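Local coordinates for protein uncharacterized tRNA/rRNA methyltransferase HI0380 (Haemophilus influenzae, PDB 3ILK) that probably binds RNA and transfers methyl groups to it from S-adenosyl-L-methionine, as a member of the TrmH family of SPOUT methyltransferases, at residues 184-189 against 228-233; 194-199 against 235-240; 66-71 against 125-130; 23-28 against 57-62. All blocks are in the same frame, centred on the assembly; numbering follows the deposited sequence.

Contact 1: residues 184-189 against 228-233; sequences AYFFDY and GMLSAV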
# COMPACT_ATOMS: atom_id res chain seq x y z
N ALA A 184 21.62 -5.52 -31.04
CA ALA A 184 22.68 -4.89 -31.78
C ALA A 184 22.07 -4.17 -32.96
O ALA A 184 22.41 -3.01 -33.20
CB ALA A 184 23.73 -5.97 -32.26
N TYR A 185 21.16 -4.82 -33.67
CA TYR A 185 20.52 -4.18 -34.81
C TYR A 185 19.91 -2.87 -34.34
O TYR A 185 20.02 -1.85 -35.03
CB TYR A 185 19.43 -5.07 -35.41
CG TYR A 185 18.78 -4.43 -36.62
CD1 TYR A 185 19.16 -4.84 -37.90
CD2 TYR A 185 17.79 -3.40 -36.49
CE1 TYR A 185 18.63 -4.28 -39.01
CE2 TYR A 185 17.24 -2.82 -37.62
CZ TYR A 185 17.68 -3.29 -38.88
OH TYR A 185 17.18 -2.81 -40.07
N PHE A 186 19.27 -2.92 -33.17
CA PHE A 186 18.56 -1.74 -32.56
C PHE A 186 19.52 -0.59 -32.27
O PHE A 186 19.13 0.59 -32.29
CB PHE A 186 17.92 -2.15 -31.23
CG PHE A 186 17.42 -0.96 -30.36
CD1 PHE A 186 16.48 -0.11 -30.85
CD2 PHE A 186 17.91 -0.74 -29.07
CE1 PHE A 186 16.00 0.97 -30.07
CE2 PHE A 186 17.48 0.32 -28.31
CZ PHE A 186 16.51 1.17 -28.79
N PHE A 187 20.77 -0.91 -31.94
CA PHE A 187 21.74 0.14 -31.62
C PHE A 187 22.20 0.81 -32.90
O PHE A 187 22.14 2.02 -32.99
CB PHE A 187 22.93 -0.37 -30.79
CG PHE A 187 22.55 -0.87 -29.42
CD1 PHE A 187 21.76 -0.09 -28.55
CD2 PHE A 187 23.02 -2.10 -28.97
CE1 PHE A 187 21.43 -0.55 -27.28
CE2 PHE A 187 22.70 -2.58 -27.71
CZ PHE A 187 21.89 -1.81 -26.87
N ASP A 188 22.61 0.03 -33.91
CA ASP A 188 22.92 0.61 -35.22
C ASP A 188 21.78 1.45 -35.81
O ASP A 188 22.02 2.49 -36.41
CB ASP A 188 23.38 -0.49 -36.19
CG ASP A 188 24.56 -1.24 -35.65
OD1 ASP A 188 25.15 -2.13 -36.34
OD2 ASP A 188 24.93 -0.89 -34.51
N TYR A 189 20.55 1.00 -35.60
CA TYR A 189 19.36 1.70 -36.07
C TYR A 189 19.17 3.06 -35.33
O TYR A 189 18.98 4.07 -35.97
CB TYR A 189 18.13 0.78 -35.94
CG TYR A 189 16.83 1.23 -36.63
CD1 TYR A 189 16.81 2.23 -37.62
CD2 TYR A 189 15.62 0.58 -36.33
CE1 TYR A 189 15.65 2.57 -38.27
CE2 TYR A 189 14.41 0.94 -36.96
CZ TYR A 189 14.44 1.93 -37.94
OH TYR A 189 13.27 2.28 -38.58
N GLY A 228 9.90 0.27 -32.99
CA GLY A 228 8.69 0.86 -33.57
C GLY A 228 8.70 2.38 -33.55
O GLY A 228 8.19 3.03 -34.48
N MSE A 229 9.27 2.95 -32.49
CA MSE A 229 9.50 4.41 -32.42
C MSE A 229 10.54 4.86 -33.48
O MSE A 229 10.31 5.81 -34.22
CB MSE A 229 9.89 4.84 -31.00
CG MSE A 229 8.80 4.49 -29.95
SE MSE A 229 9.33 4.51 -28.05
CE MSE A 229 8.84 6.37 -27.65
N LEU A 230 11.67 4.16 -33.58
CA LEU A 230 12.67 4.49 -34.62
C LEU A 230 12.13 4.49 -36.06
O LEU A 230 12.52 5.33 -36.89
CB LEU A 230 13.89 3.58 -34.53
CG LEU A 230 14.69 3.68 -33.23
CD1 LEU A 230 15.71 2.55 -33.18
CD2 LEU A 230 15.37 5.03 -33.09
N SER A 231 11.23 3.53 -36.35
CA SER A 231 10.55 3.47 -37.63
C SER A 231 9.59 4.63 -37.77
O SER A 231 9.47 5.22 -38.85
CB SER A 231 9.80 2.15 -37.77
OG SER A 231 10.73 1.10 -37.51
N ALA A 232 8.92 4.98 -36.68
CA ALA A 232 8.05 6.14 -36.69
C ALA A 232 8.83 7.42 -37.07
O ALA A 232 8.45 8.12 -38.00
CB ALA A 232 7.31 6.26 -35.38
N VAL A 233 9.94 7.69 -36.38
CA VAL A 233 10.86 8.79 -36.70
C VAL A 233 11.44 8.70 -38.15
O VAL A 233 11.51 9.72 -38.86
CB VAL A 233 12.04 8.87 -35.66
CG1 VAL A 233 13.01 10.02 -35.97
CG2 VAL A 233 11.48 9.05 -34.25

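Contact 2: residues 194-199 against 235-240; sequences YQSLGF and KRIDLT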
# COMPACT_ATOMS: atom_id res chain seq x y z
N TYR A 194 19.68 8.88 -35.42
CA TYR A 194 20.04 10.06 -34.66
C TYR A 194 21.25 10.81 -35.22
O TYR A 194 21.43 11.99 -34.93
CB TYR A 194 20.10 9.74 -33.17
CG TYR A 194 18.69 9.63 -32.62
CD1 TYR A 194 18.03 10.75 -32.11
CD2 TYR A 194 17.99 8.42 -32.67
CE1 TYR A 194 16.72 10.66 -31.64
CE2 TYR A 194 16.67 8.33 -32.21
CZ TYR A 194 16.05 9.46 -31.69
OH TYR A 194 14.75 9.36 -31.23
N GLN A 195 22.04 10.13 -36.05
CA GLN A 195 23.04 10.79 -36.88
C GLN A 195 22.38 11.48 -38.07
O GLN A 195 22.84 12.52 -38.53
CB GLN A 195 24.07 9.79 -37.39
CG GLN A 195 25.09 9.39 -36.36
CD GLN A 195 26.38 8.94 -36.99
OE1 GLN A 195 26.47 7.83 -37.53
NE2 GLN A 195 27.39 9.79 -36.94
N SER A 196 21.30 10.88 -38.56
CA SER A 196 20.54 11.42 -39.68
C SER A 196 19.92 12.74 -39.24
O SER A 196 19.86 13.70 -40.01
CB SER A 196 19.46 10.43 -40.11
OG SER A 196 18.81 10.83 -41.30
N LEU A 197 19.47 12.78 -37.98
CA LEU A 197 18.88 14.00 -37.40
C LEU A 197 19.89 15.14 -37.23
O LEU A 197 19.54 16.31 -37.39
CB LEU A 197 18.22 13.68 -36.05
CG LEU A 197 16.71 13.43 -35.97
CD1 LEU A 197 16.05 13.22 -37.32
CD2 LEU A 197 16.43 12.26 -35.03
N GLY A 198 21.14 14.78 -36.92
CA GLY A 198 22.17 15.77 -36.63
C GLY A 198 22.36 15.93 -35.13
O GLY A 198 22.89 16.94 -34.67
N PHE A 199 21.93 14.93 -34.37
CA PHE A 199 22.05 14.93 -32.92
C PHE A 199 23.38 14.36 -32.42
O PHE A 199 24.03 14.95 -31.55
CB PHE A 199 20.87 14.18 -32.29
CG PHE A 199 20.94 14.07 -30.79
CD1 PHE A 199 20.71 15.19 -29.98
CD2 PHE A 199 21.22 12.85 -30.17
CE1 PHE A 199 20.78 15.10 -28.60
CE2 PHE A 199 21.29 12.75 -28.79
CZ PHE A 199 21.06 13.87 -28.00
N LYS A 235 10.13 7.25 -40.93
CA LYS A 235 9.07 7.63 -41.86
C LYS A 235 9.00 9.16 -42.02
O LYS A 235 8.90 9.67 -43.13
CB LYS A 235 7.72 7.06 -41.42
CG LYS A 235 7.64 5.53 -41.46
CD LYS A 235 6.28 4.95 -41.00
CE LYS A 235 6.10 4.95 -39.47
NZ LYS A 235 5.49 6.26 -38.98
N ARG A 236 9.08 9.87 -40.89
CA ARG A 236 9.07 11.33 -40.89
C ARG A 236 10.28 11.96 -41.60
O ARG A 236 10.12 12.87 -42.42
CB ARG A 236 8.96 11.87 -39.46
CG ARG A 236 7.61 12.48 -39.06
CD ARG A 236 6.98 13.34 -40.13
NE ARG A 236 6.43 14.57 -39.55
CZ ARG A 236 5.34 14.63 -38.81
NH1 ARG A 236 4.64 13.53 -38.54
NH2 ARG A 236 4.94 15.80 -38.33
N ILE A 237 11.49 11.49 -41.26
CA ILE A 237 12.73 11.88 -41.95
C ILE A 237 12.58 11.68 -43.46
O ILE A 237 12.90 12.57 -44.26
CB ILE A 237 13.97 11.04 -41.49
CG1 ILE A 237 14.28 11.26 -40.00
CG2 ILE A 237 15.22 11.36 -42.35
CD1 ILE A 237 15.30 10.27 -39.43
N ASP A 238 12.08 10.50 -43.83
CA ASP A 238 11.96 10.09 -45.24
C ASP A 238 10.90 10.88 -45.99
O ASP A 238 10.83 10.84 -47.22
CB ASP A 238 11.71 8.58 -45.34
CG ASP A 238 12.93 7.76 -44.92
OD1 ASP A 238 14.08 8.16 -45.22
OD2 ASP A 238 12.74 6.70 -44.28
N LEU A 239 10.09 11.62 -45.23
CA LEU A 239 9.03 12.43 -45.78
C LEU A 239 9.47 13.88 -46.00
O LEU A 239 8.87 14.60 -46.81
CB LEU A 239 7.80 12.36 -44.86
CG LEU A 239 6.45 12.15 -45.54
CD1 LEU A 239 6.19 10.67 -45.85
CD2 LEU A 239 5.34 12.71 -44.66
N THR A 240 10.52 14.31 -45.30
CA THR A 240 11.04 15.69 -45.40
C THR A 240 11.93 15.88 -46.62
O THR A 240 11.77 16.84 -47.38
CB THR A 240 11.85 16.09 -44.13
OG1 THR A 240 11.02 15.97 -42.97
CG2 THR A 240 12.38 17.51 -44.24

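Contact 3: residues 66-71 against 125-130; sequences DSFDEA and LLKCHY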
# COMPACT_ATOMS: atom_id res chain seq x y z
N ASP A 66 -11.53 -22.25 28.88
CA ASP A 66 -11.12 -21.73 30.17
C ASP A 66 -9.60 -21.66 30.34
O ASP A 66 -9.14 -21.18 31.34
CB ASP A 66 -11.69 -22.66 31.26
CG ASP A 66 -11.96 -21.94 32.53
OD1 ASP A 66 -12.03 -20.69 32.47
OD2 ASP A 66 -12.15 -22.60 33.59
N SER A 67 -8.81 -22.16 29.38
CA SER A 67 -7.37 -22.24 29.57
C SER A 67 -6.62 -22.02 28.24
O SER A 67 -7.18 -22.20 27.12
CB SER A 67 -7.00 -23.61 30.16
OG SER A 67 -6.74 -24.58 29.13
N PHE A 68 -5.34 -21.65 28.39
CA PHE A 68 -4.53 -21.21 27.30
C PHE A 68 -4.21 -22.52 26.58
O PHE A 68 -4.28 -22.60 25.38
CB PHE A 68 -3.27 -20.49 27.86
CG PHE A 68 -2.23 -20.19 26.83
CD1 PHE A 68 -1.35 -21.20 26.39
CD2 PHE A 68 -2.11 -18.91 26.29
CE1 PHE A 68 -0.40 -20.94 25.45
CE2 PHE A 68 -1.12 -18.61 25.32
CZ PHE A 68 -0.28 -19.66 24.88
N ASP A 69 -3.90 -23.56 27.37
CA ASP A 69 -3.63 -24.90 26.83
C ASP A 69 -4.75 -25.43 25.93
O ASP A 69 -4.48 -25.91 24.82
CB ASP A 69 -3.33 -25.89 27.98
CG ASP A 69 -1.93 -25.72 28.52
OD1 ASP A 69 -1.24 -24.79 28.07
OD2 ASP A 69 -1.50 -26.49 29.40
N GLU A 70 -5.99 -25.31 26.37
CA GLU A 70 -7.10 -25.72 25.50
C GLU A 70 -7.16 -24.79 24.27
O GLU A 70 -7.31 -25.28 23.13
CB GLU A 70 -8.44 -25.74 26.27
CG GLU A 70 -8.51 -26.90 27.22
CD GLU A 70 -9.54 -26.68 28.31
OE1 GLU A 70 -10.40 -27.57 28.47
OE2 GLU A 70 -9.49 -25.65 29.02
N ALA A 71 -6.96 -23.48 24.50
CA ALA A 71 -7.08 -22.50 23.41
C ALA A 71 -6.12 -22.80 22.26
O ALA A 71 -6.42 -22.48 21.14
CB ALA A 71 -6.90 -21.07 23.90
N LEU A 125 3.77 -16.82 27.76
CA LEU A 125 4.92 -16.43 26.90
C LEU A 125 5.83 -17.60 26.58
O LEU A 125 6.27 -17.76 25.42
CB LEU A 125 5.74 -15.29 27.52
CG LEU A 125 5.02 -13.94 27.83
CD1 LEU A 125 5.97 -13.00 28.64
CD2 LEU A 125 4.52 -13.20 26.58
N LEU A 126 6.16 -18.41 27.60
CA LEU A 126 7.06 -19.55 27.39
C LEU A 126 6.41 -20.54 26.42
O LEU A 126 7.08 -21.21 25.64
CB LEU A 126 7.43 -20.25 28.73
CG LEU A 126 8.31 -21.53 28.68
CD1 LEU A 126 9.66 -21.27 28.05
CD2 LEU A 126 8.48 -22.17 30.09
N LYS A 127 5.08 -20.59 26.43
CA LYS A 127 4.42 -21.50 25.51
C LYS A 127 4.27 -20.99 24.07
O LYS A 127 3.87 -21.77 23.20
CB LYS A 127 3.10 -22.00 26.09
CG LYS A 127 3.27 -22.89 27.33
CD LYS A 127 1.92 -23.04 28.07
CE LYS A 127 1.94 -24.21 29.06
NZ LYS A 127 0.73 -24.09 29.94
N CYS A 128 4.69 -19.75 23.79
CA CYS A 128 4.75 -19.27 22.41
C CYS A 128 6.10 -19.50 21.75
O CYS A 128 7.12 -19.24 22.37
CB CYS A 128 4.50 -17.80 22.37
SG CYS A 128 2.88 -17.43 23.07
N HIS A 129 6.11 -19.82 20.45
CA HIS A 129 7.40 -20.10 19.76
C HIS A 129 7.97 -18.73 19.37
O HIS A 129 9.17 -18.52 19.44
CB HIS A 129 7.16 -20.96 18.53
CG HIS A 129 6.61 -22.32 18.88
ND1 HIS A 129 7.43 -23.40 19.17
CD2 HIS A 129 5.34 -22.74 19.07
CE1 HIS A 129 6.67 -24.44 19.49
NE2 HIS A 129 5.40 -24.06 19.44
N TYR A 130 7.08 -17.77 19.07
CA TYR A 130 7.56 -16.44 18.69
C TYR A 130 6.66 -15.42 19.33
O TYR A 130 5.52 -15.75 19.76
CB TYR A 130 7.71 -16.19 17.14
CG TYR A 130 8.65 -17.18 16.44
CD1 TYR A 130 8.14 -18.35 15.89
CD2 TYR A 130 10.04 -16.94 16.34
CE1 TYR A 130 8.96 -19.27 15.26
CE2 TYR A 130 10.90 -17.87 15.71
CZ TYR A 130 10.34 -19.03 15.18
OH TYR A 130 11.13 -19.95 14.54

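Contact 4: residues 23-28 against 57-62; sequences SAARAM and NIVKNA. With SO4 (sulfate ion), chain I.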
# COMPACT_ATOMS: atom_id res chain seq x y z
N SER A 23 -15.92 -6.72 17.20
CA SER A 23 -15.10 -5.82 16.39
C SER A 23 -13.92 -6.68 15.86
O SER A 23 -13.53 -6.51 14.70
CB SER A 23 -14.60 -4.63 17.20
OG SER A 23 -15.71 -3.90 17.68
N ALA A 24 -13.41 -7.60 16.68
CA ALA A 24 -12.33 -8.54 16.19
C ALA A 24 -12.76 -9.54 15.09
O ALA A 24 -11.96 -9.88 14.18
CB ALA A 24 -11.71 -9.30 17.36
N ALA A 25 -13.98 -10.09 15.26
CA ALA A 25 -14.61 -10.99 14.26
C ALA A 25 -14.80 -10.26 12.93
O ALA A 25 -14.48 -10.79 11.88
CB ALA A 25 -15.99 -11.44 14.76
N ARG A 26 -15.34 -9.05 12.99
CA ARG A 26 -15.37 -8.17 11.79
C ARG A 26 -13.97 -8.00 11.12
O ARG A 26 -13.82 -8.28 9.91
CB ARG A 26 -16.06 -6.83 12.16
CG ARG A 26 -16.27 -5.87 10.98
CD ARG A 26 -16.77 -4.54 11.49
NE ARG A 26 -17.24 -3.65 10.40
CZ ARG A 26 -17.76 -2.45 10.59
NH1 ARG A 26 -17.91 -1.97 11.81
NH2 ARG A 26 -18.13 -1.73 9.56
N ALA A 27 -12.96 -7.57 11.89
CA ALA A 27 -11.57 -7.42 11.35
C ALA A 27 -11.07 -8.70 10.65
O ALA A 27 -10.62 -8.66 9.50
CB ALA A 27 -10.55 -6.96 12.44
N MSE A 28 -11.23 -9.82 11.31
CA MSE A 28 -10.92 -11.12 10.72
C MSE A 28 -11.63 -11.39 9.37
O MSE A 28 -10.97 -11.87 8.39
CB MSE A 28 -11.33 -12.25 11.68
CG MSE A 28 -10.56 -12.28 12.99
SE MSE A 28 -11.21 -13.57 14.28
CE MSE A 28 -11.16 -15.24 13.34
N ASN A 57 -21.29 -15.09 11.87
CA ASN A 57 -20.95 -16.49 11.72
C ASN A 57 -19.70 -16.82 12.54
O ASN A 57 -19.61 -17.88 13.22
CB ASN A 57 -20.75 -16.86 10.24
CG ASN A 57 -19.60 -16.06 9.57
OD1 ASN A 57 -19.61 -14.80 9.51
ND2 ASN A 57 -18.61 -16.79 9.06
N ILE A 58 -18.73 -15.89 12.49
CA ILE A 58 -17.44 -16.06 13.19
C ILE A 58 -17.66 -16.10 14.71
O ILE A 58 -17.13 -16.97 15.37
CB ILE A 58 -16.39 -15.01 12.71
CG1 ILE A 58 -16.09 -15.22 11.21
CG2 ILE A 58 -15.15 -15.02 13.62
CD1 ILE A 58 -15.23 -14.12 10.50
N VAL A 59 -18.51 -15.21 15.23
CA VAL A 59 -18.86 -15.17 16.64
C VAL A 59 -19.64 -16.42 17.07
O VAL A 59 -19.36 -16.98 18.15
CB VAL A 59 -19.70 -13.92 16.96
CG1 VAL A 59 -20.14 -13.86 18.46
CG2 VAL A 59 -18.97 -12.67 16.54
N LYS A 60 -20.57 -16.89 16.22
CA LYS A 60 -21.36 -18.12 16.51
C LYS A 60 -20.47 -19.33 16.63
O LYS A 60 -20.63 -20.18 17.53
CB LYS A 60 -22.41 -18.40 15.40
CG LYS A 60 -23.60 -17.45 15.32
CD LYS A 60 -24.51 -17.89 14.14
CE LYS A 60 -25.66 -16.93 13.94
NZ LYS A 60 -26.52 -17.25 12.75
N ASN A 61 -19.52 -19.44 15.70
CA ASN A 61 -18.70 -20.64 15.61
C ASN A 61 -17.48 -20.63 16.51
O ASN A 61 -16.74 -21.59 16.57
CB ASN A 61 -18.36 -20.94 14.14
CG ASN A 61 -19.60 -21.43 13.34
OD1 ASN A 61 -19.95 -20.87 12.32
ND2 ASN A 61 -20.24 -22.46 13.81
N ALA A 62 -17.26 -19.54 17.23
CA ALA A 62 -16.09 -19.43 18.08
C ALA A 62 -16.08 -20.49 19.16
O ALA A 62 -17.10 -20.84 19.72
CB ALA A 62 -15.96 -18.04 18.71
S SO4 I . -19.48 1.35 11.80
O1 SO4 I . -20.39 0.60 10.95
O2 SO4 I . -19.95 1.29 13.19
O3 SO4 I . -18.16 0.75 11.75
O4 SO4 I . -19.39 2.73 11.39

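Contact 1: residues 184-189 against 228-233
Tyr189 and Leu230 meet because their first torsions turn them in complementary ways: CG of Tyr189 stands anti to its own backbone N (chi1 -168°), which carries the phenol across to helix 220-240, whereas CG of Leu230 stands anti to its carbonyl carbon and the leucine reaches back across one face of the ring. The two side chains overlap in opposite senses. Leu230 CB lies over that face of the Tyr189 ring, 3.8 Å from the ring centroid and 18° off the normal, which qualifies as a CH-pi contact displaced toward the rim near CE2. Leu230 CD1 goes further and wedges against Phe186, 3.5 Å from Phe186 CE1; here the leucine lies roughly perpendicular to the phenylalanine side chain, with the methyl oblique to the ring. Phe186 and Tyr189, both of helix 180-197, thus share Leu230 of helix 220-240. The segment axes run in nearly the same direction, 28° apart, and approach to 11.0 Å, a separation bridged by these large side chains. Both helices belong to the helical C-terminal part of the chain, remote from the predicted cofactor site, and Met229, Ala232 and Val233 pack on the second subunit. Ser231 OG lies at the edge of the tyrosine ring, 3.0 Å from Tyr189 OH. Tyr189 OH is also hydrogen-bonded to Glu234, and Ser231 OG to the backbone oxygen of Asn227. The chemistry therefore divides: aliphatic-aromatic packing joins the buried middle, while the phenol hydroxyl is secured by a carboxylate of the same helix that carries Leu230.

Contact 2: residues 194-199 against 235-240
Ile237 presses its CD1 methyl against the CD1 methyl of Leu197, 3.7 Å away, and with its CG2 it also reaches the hydroxyl end of Ser196. The contact lies where helix 180-197 finishes in a Schellman motif: Gly198, at positive phi (99°), is the C-prime residue, Phe199 N bonds to Tyr194 O, and Gly198 N makes a weak bond to Gln195 O. The last turn before this helix end supplies both Ser196 and Leu197.

Ile237 divides its branches between them. Its CG2 is the branch anti to the backbone N, while CG1 lies beside that nitrogen (chi1 -63°) and extends CD1 toward the leucine. The Leu197 side chain is set nearly square to that of Ile237, and Leu197 CD1 touches CG1 as well as CD1 of the isoleucine. Ser196 OG stands 3.8 Å from Ile237 CG2, a van der Waals approach. With 119 Å² buried in all, this is a small, mainly apolar junction between the last turn of helix 180-197 and segment 235-240.

The second subunit packs close by, its Leu197 against Arg236 and its Thr240 against Thr240. Besides a weak bond from Thr240 N, Arg236 O accepts from Leu239 N and Thr240 OG1, which come from opposite faces of its carbonyl plane, Thr240 OG1 lying 3.3 Å from Arg236 O and tilted 33° from that plane.

Contact 3: residues 66-71 against 125-130
Phe68 and Lys127 lie alongside each other and run in opposite senses, the ring reaching Lys127 and Cys128, the lysine reaching Asp69. Phe68 CE1 comes to 3.7 Å from Lys127 CB, an approach oblique to the ring, while Cys128 SG sits at the ring edge, 4.3 Å from Phe68 CZ. Beyond CG the lysine chain is extended, with chi2, chi3 and chi4 all near 165°, and this reach delivers its ammonium to Asp69. The aspartate side chain is roughly perpendicular to the lysine. Lys127 NZ donates to Asp69 OD1 at 2.8 Å from the syn side, 22° out of the carboxylate plane, in a salt bridge; Glu123 provides a second carboxylate for the same ammonium.

Within the SPOUT domain the contact joins the short helix after strand 63-65 to the segment leading into strand 130-132. The side chain of Phe68 is about 8 Å from Gly114, and that of Cys128 about 8 Å from that of Ser82, both probable cofactor-binding residues. Ser67 is the N-cap of helix 68-71: its OG accepts from Glu70 N at 3.0 Å, with an N-H...O angle of 168°, and donates to Glu70 OE2 on the anti side of the carboxylate.

Contact 4: residues 23-28 against 57-62
Segments 23-28 and 57-61, on helices 18-31 and 56-61, cross steeply, their local axes at 119° and 9.3 Å apart at closest approach, with the CA atoms of Ala25 and Ile58 5.9 Å from each other. Both pack on the parallel sheet of the SPOUT domain's alpha/beta fold, where Met28 and Ile58 each touch Leu36 of strand 35-39. The small Ala25 allows the close backbone approach: its CB meets Val59 CG2 at 3.7 Å and Ile58 CG2 at 3.8 Å, while Ile58 CD1 rests on the Ala25 carbonyl oxygen. Met28, modelled as selenomethionine, bends at chi3 (56°) and brings CE to 4.0 Å from Ile58 CG2, so that this one branch of the isoleucine packs against both Ala25 and Met28. The side chains that meet across the segments are all apolar.

Arg26 points away from them. Its side chain is extended to NE, and the guanidinium reaches a sulfate, probably from the crystallisation liquor, that also binds Asn20 and Asn144 of the second subunit. Arg117 of that subunit lies close by, and the anion probably eases this gathering of charge. The sulfate sulfur lies in the guanidinium plane at its edge; Arg26 NH1 donates to sulfate O3 at 2.7 Å, and NH2 adds a weak bond to the same oxygen.

Contacts 1 and 2 are successive levels of one helix pair, 180-197 with 220-240. Their centres are 12 Å apart, their segments alternate along the chain, and they touch directly, Leu230 CD2 lying 3.7 Å from Tyr194 CE2. Both also border the second subunit. Contacts 3 and 4 belong to the methyltransferase domain on the opposite side of the chain's centre; their centres are 21 Å apart, and segments 57-62 and 66-71 follow closely in sequence. Between contacts 1 and 3 the nearest atoms are about 46 Å apart. Contact 3 alone approaches the predicted S-adenosyl-L-methionine site, whereas contact 4 adjoins a sulfate bound between subunits.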